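Local coordinates for protein probable enoyl-CoA hydratase/isomerase (Pseudomonas aeruginosa, PDB 7BOR) that probably acts as a delta(3)-delta(2)-enoyl-CoA isomerase of the enoyl-CoA hydratase/isomerase (crotonase) family and binds coenzyme A, at residues V117-N122 with N175-D180; V95-N100 with T109-C114; P74-S79 with D227-R232; L132-E137 with T231-P236. All coordinates share one frame; numbering follows the deposited sequence.

In the fold
Contacts 1 and 2 share one mixed β-sheet, contact 2 packing a 3-10 turn on its strand 95-99; contacts 3 and 4 share the end of helix 200-233 near coenzyme A. Contact 3 opens first along the chain, and its loop spans contacts 1 and 2. Turn 109-114 of contact 2 lies in the connection from strand 95-99 to its neighbour 116-120, to which contact 1 adds edge strand 176-178. Contact 4 joins 132-137 to the helix. Centres lie about 11 Å apart for contacts 1 and 2, about 9 Å for 3 and 4, and about 32 Å for 1 and 3, on opposite sides of the chain's centre. A T109-E137 hydrogen bond links contacts 2 and 4.

Contact 1: residues V117-N122 with N175-D180; sequences VFVGRN and NAALED
Backbone bonds from V117 to R121 dock strand 176-178 in parallel beside strand 117-120, the short axes diverging by 31°. N175 N gives to V117 O (2.7 Å), V119 N to A176 O, L178 N to V119 O (2.8 Å) and R121 N to L178 O (2.7 Å). At the start, N175 uses its side chain as well: OD1 takes the proton of V117 N at 2.8 Å, so this asparagine grips V117 through both its backbone and its amide. A176 N, by contrast, is buried without a partner.

At the other end, the D180 carboxylate clasps N122. OD1 accepts from N122 N at 2.9 Å on its syn lone pair, and OD2 receives N122 ND2 at 2.8 Å in an almost straight bond (173°) that lies close to the amide plane. G120, with no side chain, leaves room for OD1 beside its carbonyl carbon.

Among the apolar contacts, A176 CB meets the edge of the F118 ring 3.8 Å from CD1, and L178 CD1 packs on F118 CB. A bend at chi3 (-71°) folds R121 back, laying one guanidinium face over the L178-E179 peptide.

Strand 176-178 ends the six-stranded sheet within this chain. Strand 95-99 hydrogen-bonds to the other side of 117-120, and helix 182-196 covers F118, where H187 meets its ring edge-to-face.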
# COMPACT_ATOMS: atom_id res chain seq x y z
N VAL A 117 -5.42 0.91 9.43
CA VAL A 117 -5.36 1.91 8.37
C VAL A 117 -6.14 3.12 8.84
O VAL A 117 -7.33 3.00 9.14
CB VAL A 117 -5.94 1.37 7.05
CG1 VAL A 117 -6.05 2.46 6.00
CG2 VAL A 117 -5.06 0.31 6.54
N PHE A 118 -5.46 4.26 8.99
CA PHE A 118 -6.10 5.53 9.33
C PHE A 118 -5.97 6.51 8.18
O PHE A 118 -4.89 6.65 7.59
CB PHE A 118 -5.49 6.10 10.58
CG PHE A 118 -5.63 5.19 11.72
CD1 PHE A 118 -6.87 4.97 12.30
CD2 PHE A 118 -4.55 4.46 12.15
CE1 PHE A 118 -6.99 4.06 13.35
CE2 PHE A 118 -4.66 3.54 13.15
CZ PHE A 118 -5.86 3.37 13.79
N VAL A 119 -7.05 7.22 7.88
CA VAL A 119 -7.10 8.08 6.72
C VAL A 119 -7.73 9.39 7.12
O VAL A 119 -8.64 9.42 7.96
CB VAL A 119 -7.92 7.48 5.55
CG1 VAL A 119 -7.42 6.14 5.12
CG2 VAL A 119 -9.43 7.33 5.93
N GLY A 120 -7.30 10.47 6.48
CA GLY A 120 -8.09 11.69 6.52
C GLY A 120 -9.43 11.51 5.84
O GLY A 120 -9.55 10.82 4.82
N ARG A 121 -10.44 12.17 6.41
CA ARG A 121 -11.79 12.04 5.86
C ARG A 121 -11.82 12.31 4.37
O ARG A 121 -12.69 11.79 3.63
CB ARG A 121 -12.76 12.99 6.58
CG ARG A 121 -13.47 12.39 7.64
CD ARG A 121 -14.58 13.40 8.21
NE ARG A 121 -13.94 14.49 8.93
CZ ARG A 121 -13.67 14.48 10.24
NH1 ARG A 121 -13.11 15.56 10.79
NH2 ARG A 121 -13.95 13.42 11.00
N ASN A 122 -11.05 13.32 3.95
CA ASN A 122 -11.05 13.77 2.57
C ASN A 122 -9.88 13.23 1.78
O ASN A 122 -9.57 13.77 0.71
CB ASN A 122 -11.03 15.32 2.48
CG ASN A 122 -12.33 15.97 3.03
OD1 ASN A 122 -13.35 16.03 2.36
ND2 ASN A 122 -12.27 16.40 4.27
N ASN A 175 -9.73 1.77 9.28
CA ASN A 175 -10.31 1.57 10.60
C ASN A 175 -11.01 2.84 11.09
O ASN A 175 -11.95 2.75 11.88
CB ASN A 175 -9.25 1.17 11.63
CG ASN A 175 -8.63 -0.18 11.32
OD1 ASN A 175 -7.73 -0.27 10.47
ND2 ASN A 175 -9.16 -1.25 11.97
N ALA A 176 -10.56 4.01 10.65
CA ALA A 176 -11.15 5.29 11.07
C ALA A 176 -10.80 6.36 10.05
O ALA A 176 -9.68 6.39 9.52
CB ALA A 176 -10.64 5.71 12.46
N ALA A 177 -11.76 7.24 9.79
CA ALA A 177 -11.55 8.44 9.00
C ALA A 177 -11.47 9.62 9.98
O ALA A 177 -12.35 9.80 10.83
CB ALA A 177 -12.68 8.65 8.00
N LEU A 178 -10.43 10.42 9.85
CA LEU A 178 -10.12 11.45 10.83
C LEU A 178 -9.95 12.80 10.16
O LEU A 178 -9.85 12.92 8.94
CB LEU A 178 -8.86 11.07 11.61
CG LEU A 178 -8.99 9.65 12.18
CD1 LEU A 178 -7.67 8.96 12.46
CD2 LEU A 178 -9.85 9.72 13.42
N GLU A 179 -9.95 13.84 11.00
CA GLU A 179 -9.52 15.16 10.59
C GLU A 179 -8.29 15.08 9.72
O GLU A 179 -7.27 14.51 10.11
CB GLU A 179 -9.22 15.97 11.85
CG GLU A 179 -9.12 17.50 11.69
CD GLU A 179 -8.80 18.14 13.05
OE1 GLU A 179 -7.69 18.67 13.22
OE2 GLU A 179 -9.65 18.04 13.96
N ASP A 180 -8.35 15.68 8.54
CA ASP A 180 -7.24 15.59 7.60
C ASP A 180 -5.99 16.27 8.16
O ASP A 180 -6.06 17.30 8.85
CB ASP A 180 -7.63 16.22 6.28
CG ASP A 180 -8.84 15.54 5.65
OD1 ASP A 180 -8.66 14.50 5.01
OD2 ASP A 180 -9.99 16.04 5.81

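Contact 2: residues V95-N100 with T109-C114; sequences VIAAVN and TLLLHC
Neither rings nor amides mediate the meeting of V95, A97 and V99 with L111 and C114; the flat groups present have their partners elsewhere. The H113 imidazole is turned to F138, stacking on its ring and donating through NE2 to F138 O, while the N100 amide uses OD1 to accept from G181 N.

What remains between the segments is aliphatic and sulfur packing. L111 makes the closest contact: its CD2 presses on A97 CB at 3.5 Å, tighter than an ordinary carbon contact, and meets V99 CG2 tip to tip at 3.8 Å. L111 holds CG anti to its carbonyl carbon (chi1 -53°), and CD2 is the branch turned to the strand. C114 packs alongside, with SG 4.0 Å from A97 CB and 4.2 Å from V95 CG1, and its CB lies 3.7 Å from V95 O.

The turn is closed by its own backbone bonds, including C114 N to L111 O at 3.2 Å. Strand 102-104 and helix 106-109 lie in the connection from strand 95-99 to its parallel neighbour 116-120, a parallel crossover with this contact in its buried interior, in keeping with the crotonase fold, which is built from ββα units.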
# COMPACT_ATOMS: atom_id res chain seq x y z
N VAL A 95 1.75 -3.56 11.16
CA VAL A 95 2.00 -2.48 10.22
C VAL A 95 0.78 -1.56 10.20
O VAL A 95 -0.34 -2.04 10.00
CB VAL A 95 2.25 -3.01 8.80
CG1 VAL A 95 2.72 -1.89 7.97
CG2 VAL A 95 3.21 -4.12 8.80
N ILE A 96 1.01 -0.25 10.35
CA ILE A 96 -0.03 0.78 10.40
C ILE A 96 0.20 1.81 9.30
O ILE A 96 1.30 2.36 9.18
CB ILE A 96 -0.07 1.47 11.77
CG1 ILE A 96 -0.35 0.42 12.84
CG2 ILE A 96 -1.07 2.57 11.84
CD1 ILE A 96 -0.35 0.97 14.26
N ALA A 97 -0.84 2.10 8.53
CA ALA A 97 -0.83 3.17 7.55
C ALA A 97 -1.53 4.41 8.07
O ALA A 97 -2.55 4.31 8.75
CB ALA A 97 -1.51 2.76 6.24
N ALA A 98 -1.00 5.57 7.69
CA ALA A 98 -1.53 6.90 8.02
C ALA A 98 -1.60 7.69 6.73
O ALA A 98 -0.57 8.12 6.19
CB ALA A 98 -0.65 7.62 9.02
N VAL A 99 -2.81 7.92 6.24
CA VAL A 99 -3.03 8.30 4.86
C VAL A 99 -3.68 9.67 4.83
O VAL A 99 -4.75 9.86 5.41
CB VAL A 99 -3.92 7.27 4.13
CG1 VAL A 99 -4.14 7.70 2.67
CG2 VAL A 99 -3.32 5.85 4.23
N ASN A 100 -3.07 10.58 4.08
CA ASN A 100 -3.67 11.86 3.74
C ASN A 100 -3.59 12.07 2.23
O ASN A 100 -2.69 11.57 1.57
CB ASN A 100 -2.93 13.01 4.46
CG ASN A 100 -3.43 13.25 5.90
OD1 ASN A 100 -4.56 13.69 6.12
ND2 ASN A 100 -2.59 12.96 6.85
N THR A 109 -3.87 -0.28 -2.70
CA THR A 109 -3.83 -1.71 -2.48
C THR A 109 -2.89 -2.10 -1.34
O THR A 109 -3.07 -3.15 -0.74
CB THR A 109 -3.46 -2.49 -3.77
OG1 THR A 109 -2.16 -2.12 -4.21
CG2 THR A 109 -4.46 -2.23 -4.85
N LEU A 110 -1.84 -1.32 -1.06
CA LEU A 110 -0.94 -1.76 -0.00
C LEU A 110 -1.64 -1.70 1.34
O LEU A 110 -1.30 -2.47 2.27
CB LEU A 110 0.32 -0.93 0.01
CG LEU A 110 0.27 0.52 0.51
CD1 LEU A 110 0.46 0.54 2.06
CD2 LEU A 110 1.31 1.36 -0.23
N LEU A 111 -2.64 -0.82 1.46
CA LEU A 111 -3.45 -0.72 2.66
C LEU A 111 -4.18 -2.02 2.95
O LEU A 111 -4.52 -2.30 4.11
CB LEU A 111 -4.47 0.41 2.48
CG LEU A 111 -3.97 1.80 2.07
CD1 LEU A 111 -5.08 2.80 1.91
CD2 LEU A 111 -2.93 2.25 3.09
N LEU A 112 -4.43 -2.82 1.92
CA LEU A 112 -5.05 -4.13 2.14
C LEU A 112 -4.13 -5.11 2.88
O LEU A 112 -4.62 -6.14 3.33
CB LEU A 112 -5.49 -4.74 0.80
CG LEU A 112 -6.40 -3.82 0.01
CD1 LEU A 112 -6.64 -4.39 -1.38
CD2 LEU A 112 -7.79 -3.61 0.73
N HIS A 113 -2.85 -4.78 3.07
CA HIS A 113 -1.92 -5.64 3.80
C HIS A 113 -1.47 -5.01 5.12
O HIS A 113 -0.58 -5.55 5.80
CB HIS A 113 -0.72 -5.98 2.90
CG HIS A 113 -1.15 -6.52 1.58
ND1 HIS A 113 -1.38 -7.86 1.38
CD2 HIS A 113 -1.50 -5.89 0.43
CE1 HIS A 113 -1.86 -8.04 0.16
NE2 HIS A 113 -1.93 -6.86 -0.44
N CYS A 114 -2.07 -3.90 5.52
CA CYS A 114 -1.72 -3.28 6.78
C CYS A 114 -2.68 -3.79 7.85
O CYS A 114 -3.80 -4.22 7.58
CB CYS A 114 -1.78 -1.77 6.65
SG CYS A 114 -0.53 -1.01 5.54

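Contact 3: residues P74-S79 with D227-R232; sequences PSLRDS and DIFSTR
S75 and S230 bring the two backbones closest, with CA atoms 5.4 Å apart, where the irregular loop 74-79 passes one side of the helical turns 227-232. No backbone hydrogen bond joins them, and side chains make the connection. S230 OG stands anti to its own nitrogen (chi1 179°), which carries the hydroxyl to the loop, 3.5 Å from P74 O and beside S75 CA, in a close approach that does not amount to a hydrogen bond.

The apolar part is L76 against F229. Both leucine methyls reach the same side of the phenyl group, CD1 at 3.7 Å and CD2 at 3.9 Å from F229 CD2, and the two side chains meet at a slant. F229 also packs on L134 and E137, and its side chain comes to about 5 Å from coenzyme A at the nearest atoms. The contact therefore joins the segment after helix 66-71, whose I66 binds the cofactor, to the long helix 200-233 of this crotonase-family enzyme.

Toward the surface, R77 extends from CG to NE to reach D227 in a salt bridge. NH2 donates to OD2 at 2.8 Å on its syn side, and NE makes a weak second bond to OD1 at 3.4 Å; with the guanidinium and carboxylate planes 41° apart, the pair is twisted out of a flat fork. Within the helix, D227 O accepts T231 N and T231 OG1 from opposite faces. S79, the N-cap of helix 80-90, lies with OG 2.7 Å from both S75 O and L76 O and accepts from G82 N.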
# COMPACT_ATOMS: atom_id res chain seq x y z
N PRO A 74 8.63 -3.43 -15.31
CA PRO A 74 9.09 -4.50 -14.44
C PRO A 74 8.24 -5.76 -14.60
O PRO A 74 7.02 -5.68 -14.80
CB PRO A 74 8.93 -3.90 -13.03
CG PRO A 74 7.71 -3.04 -13.15
CD PRO A 74 7.71 -2.51 -14.60
N SER A 75 8.92 -6.91 -14.56
CA SER A 75 8.29 -8.16 -14.14
C SER A 75 7.96 -8.05 -12.66
O SER A 75 8.87 -7.89 -11.83
CB SER A 75 9.22 -9.35 -14.36
OG SER A 75 8.85 -10.47 -13.54
N LEU A 76 6.67 -8.12 -12.31
CA LEU A 76 6.30 -7.82 -10.93
C LEU A 76 7.01 -8.75 -9.96
O LEU A 76 7.57 -8.28 -8.97
CB LEU A 76 4.78 -7.89 -10.76
CG LEU A 76 4.18 -6.49 -10.63
CD1 LEU A 76 4.55 -5.67 -11.88
CD2 LEU A 76 2.67 -6.53 -10.45
N ARG A 77 7.05 -10.06 -10.24
CA ARG A 77 7.74 -10.98 -9.34
C ARG A 77 9.14 -10.46 -8.97
O ARG A 77 9.42 -10.13 -7.81
CB ARG A 77 7.88 -12.37 -9.96
CG ARG A 77 6.67 -12.98 -10.64
CD ARG A 77 7.10 -14.25 -11.40
NE ARG A 77 5.96 -14.95 -11.98
CZ ARG A 77 5.30 -15.93 -11.37
NH1 ARG A 77 5.70 -16.33 -10.16
NH2 ARG A 77 4.26 -16.51 -11.97
N ASP A 78 10.01 -10.39 -9.96
CA ASP A 78 11.44 -10.15 -9.75
C ASP A 78 11.70 -8.70 -10.16
O ASP A 78 12.02 -8.41 -11.31
CB ASP A 78 12.25 -11.19 -10.52
CG ASP A 78 11.92 -12.63 -10.05
OD1 ASP A 78 12.29 -12.95 -8.89
OD2 ASP A 78 11.25 -13.39 -10.81
N SER A 79 11.54 -7.80 -9.19
CA SER A 79 11.64 -6.36 -9.37
C SER A 79 11.61 -5.72 -7.98
O SER A 79 11.20 -6.37 -7.01
CB SER A 79 10.48 -5.80 -10.21
OG SER A 79 9.20 -6.21 -9.71
N ASP A 227 1.66 -11.52 -13.64
CA ASP A 227 1.94 -11.94 -15.02
C ASP A 227 1.05 -11.18 -15.99
O ASP A 227 1.55 -10.60 -16.97
CB ASP A 227 1.75 -13.47 -15.16
CG ASP A 227 2.93 -14.29 -14.56
OD1 ASP A 227 4.13 -13.92 -14.68
OD2 ASP A 227 2.63 -15.35 -13.95
N ILE A 228 -0.26 -11.13 -15.72
CA ILE A 228 -1.16 -10.28 -16.52
C ILE A 228 -0.66 -8.84 -16.55
O ILE A 228 -0.59 -8.22 -17.61
CB ILE A 228 -2.60 -10.35 -15.99
CG1 ILE A 228 -3.08 -11.82 -15.87
CG2 ILE A 228 -3.53 -9.54 -16.91
CD1 ILE A 228 -3.28 -12.56 -17.19
N PHE A 229 -0.30 -8.28 -15.38
CA PHE A 229 0.07 -6.87 -15.27
C PHE A 229 1.34 -6.57 -16.05
O PHE A 229 1.44 -5.55 -16.76
CB PHE A 229 0.30 -6.53 -13.79
CG PHE A 229 0.29 -5.06 -13.47
CD1 PHE A 229 -0.89 -4.42 -13.06
CD2 PHE A 229 1.47 -4.33 -13.45
CE1 PHE A 229 -0.87 -3.09 -12.71
CE2 PHE A 229 1.48 -2.99 -13.09
CZ PHE A 229 0.32 -2.38 -12.74
N SER A 230 2.35 -7.41 -15.85
CA SER A 230 3.59 -7.28 -16.59
C SER A 230 3.34 -7.35 -18.09
O SER A 230 3.85 -6.53 -18.86
CB SER A 230 4.54 -8.39 -16.12
OG SER A 230 5.76 -8.29 -16.84
N THR A 231 2.53 -8.30 -18.53
CA THR A 231 2.27 -8.37 -19.96
C THR A 231 1.61 -7.10 -20.46
O THR A 231 2.00 -6.54 -21.50
CB THR A 231 1.41 -9.59 -20.28
OG1 THR A 231 2.14 -10.77 -19.95
CG2 THR A 231 1.03 -9.62 -21.77
N ARG A 232 0.62 -6.59 -19.70
CA ARG A 232 -0.14 -5.43 -20.15
C ARG A 232 0.72 -4.20 -20.17
O ARG A 232 0.48 -3.29 -20.98
CB ARG A 232 -1.38 -5.21 -19.29
CG ARG A 232 -2.42 -6.32 -19.46
CD ARG A 232 -3.76 -5.92 -18.87
NE ARG A 232 -4.27 -4.83 -19.68
CZ ARG A 232 -5.12 -5.00 -20.68
NH1 ARG A 232 -5.60 -6.21 -20.93
NH2 ARG A 232 -5.51 -3.97 -21.40

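Contact 4: residues L132-E137 with T231-P236; sequences LGLTPE and TRLRSP. With COA (coenzyme A), chain C.
L134 and R232 bring the irregular segment 132-137 to the last turn of helix 200-233, their CA atoms 6.0 Å apart. R232 reaches over to the carbonyl of G133, whose positive phi (66°) is a conformation that favours glycine. NE donates to G133 O at 2.6 Å and NH2 adds a weak bond to the same oxygen at 3.1 Å. That oxygen lies in the guanidinium plane at its edge, yet the NE donor stands 38° above the carbonyl plane. A bend at chi3 (67°) turns the arginine head this way, and NH2 also forms a salt bridge with E237, which would further fix the group.

T135 packs across the arginine chain: its CG2 lies 3.5 Å from R232 CD, the two side chains crossing near a right angle. The apolar partner is L233, whose CD2 meets L134 CD2 at 3.8 Å.

L132 faces the cofactor instead, with CD1 3.3 Å from O5P of coenzyme A in the ligand pocket. Around the contact, helix 236-245, with S235 at its N-cap, places A238 against L134 and L242 against both L132 and L233, while I228 of helix 200-233 packs on T135.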
# COMPACT_ATOMS: atom_id res chain seq x y z
N LEU A 132 -5.82 2.88 -17.09
CA LEU A 132 -4.49 2.96 -17.68
C LEU A 132 -4.17 1.73 -18.53
O LEU A 132 -3.00 1.44 -18.79
CB LEU A 132 -3.45 3.12 -16.58
CG LEU A 132 -3.49 4.41 -15.77
CD1 LEU A 132 -2.51 4.41 -14.59
CD2 LEU A 132 -3.26 5.63 -16.68
N GLY A 133 -5.20 1.00 -18.95
CA GLY A 133 -5.02 -0.24 -19.67
C GLY A 133 -4.37 -1.34 -18.87
O GLY A 133 -3.86 -2.30 -19.44
N LEU A 134 -4.43 -1.24 -17.55
CA LEU A 134 -3.83 -2.20 -16.65
C LEU A 134 -4.92 -2.96 -15.90
O LEU A 134 -6.11 -2.75 -16.11
CB LEU A 134 -2.85 -1.49 -15.73
CG LEU A 134 -1.68 -0.81 -16.48
CD1 LEU A 134 -0.88 0.13 -15.57
CD2 LEU A 134 -0.75 -1.86 -17.09
N THR A 135 -4.50 -3.82 -14.98
CA THR A 135 -5.40 -4.74 -14.30
C THR A 135 -5.06 -4.74 -12.81
O THR A 135 -4.05 -4.14 -12.39
CB THR A 135 -5.28 -6.15 -14.91
OG1 THR A 135 -3.89 -6.45 -15.09
CG2 THR A 135 -6.01 -6.25 -16.22
N PRO A 136 -5.85 -5.40 -11.96
CA PRO A 136 -5.61 -5.32 -10.52
C PRO A 136 -4.28 -5.93 -10.11
O PRO A 136 -3.78 -6.88 -10.71
CB PRO A 136 -6.78 -6.11 -9.90
CG PRO A 136 -7.82 -6.18 -10.98
CD PRO A 136 -7.05 -6.17 -12.30
N GLU A 137 -3.78 -5.44 -8.98
CA GLU A 137 -2.45 -5.76 -8.48
C GLU A 137 -2.52 -5.90 -6.96
O GLU A 137 -3.56 -5.60 -6.33
CB GLU A 137 -1.50 -4.68 -9.04
CG GLU A 137 -0.47 -4.17 -8.19
CD GLU A 137 -0.98 -3.14 -7.25
OE1 GLU A 137 -2.17 -3.20 -6.86
OE2 GLU A 137 -0.14 -2.30 -6.87
N THR A 231 2.53 -8.30 -18.53
CA THR A 231 2.27 -8.37 -19.96
C THR A 231 1.61 -7.10 -20.46
O THR A 231 2.00 -6.54 -21.50
CB THR A 231 1.41 -9.59 -20.28
OG1 THR A 231 2.14 -10.77 -19.95
CG2 THR A 231 1.03 -9.62 -21.77
N ARG A 232 0.62 -6.59 -19.70
CA ARG A 232 -0.14 -5.43 -20.15
C ARG A 232 0.72 -4.20 -20.17
O ARG A 232 0.48 -3.29 -20.98
CB ARG A 232 -1.38 -5.21 -19.29
CG ARG A 232 -2.42 -6.32 -19.46
CD ARG A 232 -3.76 -5.92 -18.87
NE ARG A 232 -4.27 -4.83 -19.68
CZ ARG A 232 -5.12 -5.00 -20.68
NH1 ARG A 232 -5.60 -6.21 -20.93
NH2 ARG A 232 -5.51 -3.97 -21.40
N LEU A 233 1.71 -4.12 -19.29
CA LEU A 233 2.54 -2.93 -19.31
C LEU A 233 3.32 -2.78 -20.62
O LEU A 233 3.68 -1.65 -21.06
CB LEU A 233 3.55 -2.96 -18.18
CG LEU A 233 3.10 -2.46 -16.79
CD1 LEU A 233 4.10 -2.93 -15.72
CD2 LEU A 233 2.93 -0.97 -16.76
N ARG A 234 3.59 -3.92 -21.25
CA ARG A 234 4.38 -3.96 -22.47
C ARG A 234 3.51 -3.91 -23.71
O ARG A 234 4.02 -3.95 -24.85
CB ARG A 234 5.21 -5.24 -22.56
CG ARG A 234 5.93 -5.64 -21.31
CD ARG A 234 6.44 -7.09 -21.41
NE ARG A 234 7.69 -7.16 -22.18
CZ ARG A 234 8.90 -6.97 -21.66
NH1 ARG A 234 9.04 -6.69 -20.36
NH2 ARG A 234 9.99 -7.06 -22.44
N SER A 235 2.11 -3.89 -23.51
CA SER A 235 1.22 -3.80 -24.63
C SER A 235 0.83 -2.34 -24.96
O SER A 235 0.85 -1.41 -24.09
CB SER A 235 -0.07 -4.59 -24.28
OG SER A 235 -1.02 -3.72 -23.65
N PRO A 236 0.40 -2.18 -26.22
CA PRO A 236 0.05 -0.80 -26.67
C PRO A 236 -1.03 -0.09 -25.86
O PRO A 236 -0.96 1.19 -25.68
CB PRO A 236 -0.37 -1.00 -28.13
CG PRO A 236 0.30 -2.29 -28.54
CD PRO A 236 0.34 -3.19 -27.33
N1A COA C . 4.19 8.99 -11.76
C2A COA C . 5.03 9.92 -12.29
N3A COA C . 4.85 11.26 -12.05
C4A COA C . 3.83 11.60 -11.25
C5A COA C . 2.99 10.69 -10.71
C6A COA C . 3.18 9.35 -10.98
N6A COA C . 2.38 8.23 -10.47
N7A COA C . 2.05 11.33 -9.96
C8A COA C . 2.29 12.66 -10.03
N9A COA C . 3.35 12.77 -10.82
C1B COA C . 3.91 14.11 -11.06
C2B COA C . 3.18 14.94 -12.24
O2B COA C . 3.61 14.36 -13.54
C3B COA C . 3.63 16.14 -11.98
O3B COA C . 5.04 16.28 -12.42
P3B COA C . 5.71 17.73 -12.72
O7A COA C . 5.29 18.76 -11.70
O8A COA C . 5.27 18.13 -14.10
O9A COA C . 7.20 17.55 -12.63
C4B COA C . 3.68 16.28 -10.43
O4B COA C . 3.90 14.83 -9.96
C5B COA C . 2.50 16.80 -9.85
O5B COA C . 1.51 15.86 -10.12
P1A COA C . 0.04 16.39 -10.59
O1A COA C . -0.76 15.29 -11.27
O2A COA C . 0.08 17.59 -11.50
O3A COA C . -0.68 16.86 -9.18
P2A COA C . -2.32 16.73 -9.09
O4A COA C . -2.75 17.40 -7.78
O5A COA C . -2.84 17.36 -10.34
O6A COA C . -2.79 15.13 -9.15
CBP COA C . -2.91 12.82 -8.52
CCP COA C . -2.57 14.28 -8.02
CDP COA C . -2.27 11.78 -7.54
CEP COA C . -4.44 12.61 -8.58
CAP COA C . -2.30 12.79 -9.96
OAP COA C . -0.96 13.15 -9.85
C9P COA C . -2.34 11.39 -10.59
O9P COA C . -3.35 10.92 -11.02
N8P COA C . -1.04 10.70 -10.67
C7P COA C . -0.91 9.35 -11.23
C6P COA C . -1.78 8.33 -10.45
C5P COA C . -1.53 6.95 -11.14
O5P COA C . -2.01 6.67 -12.18
N4P COA C . -0.69 6.00 -10.44
C3P COA C . -0.38 4.73 -11.06
C2P COA C . -1.53 3.77 -10.89
S1P COA C . -0.94 2.26 -11.70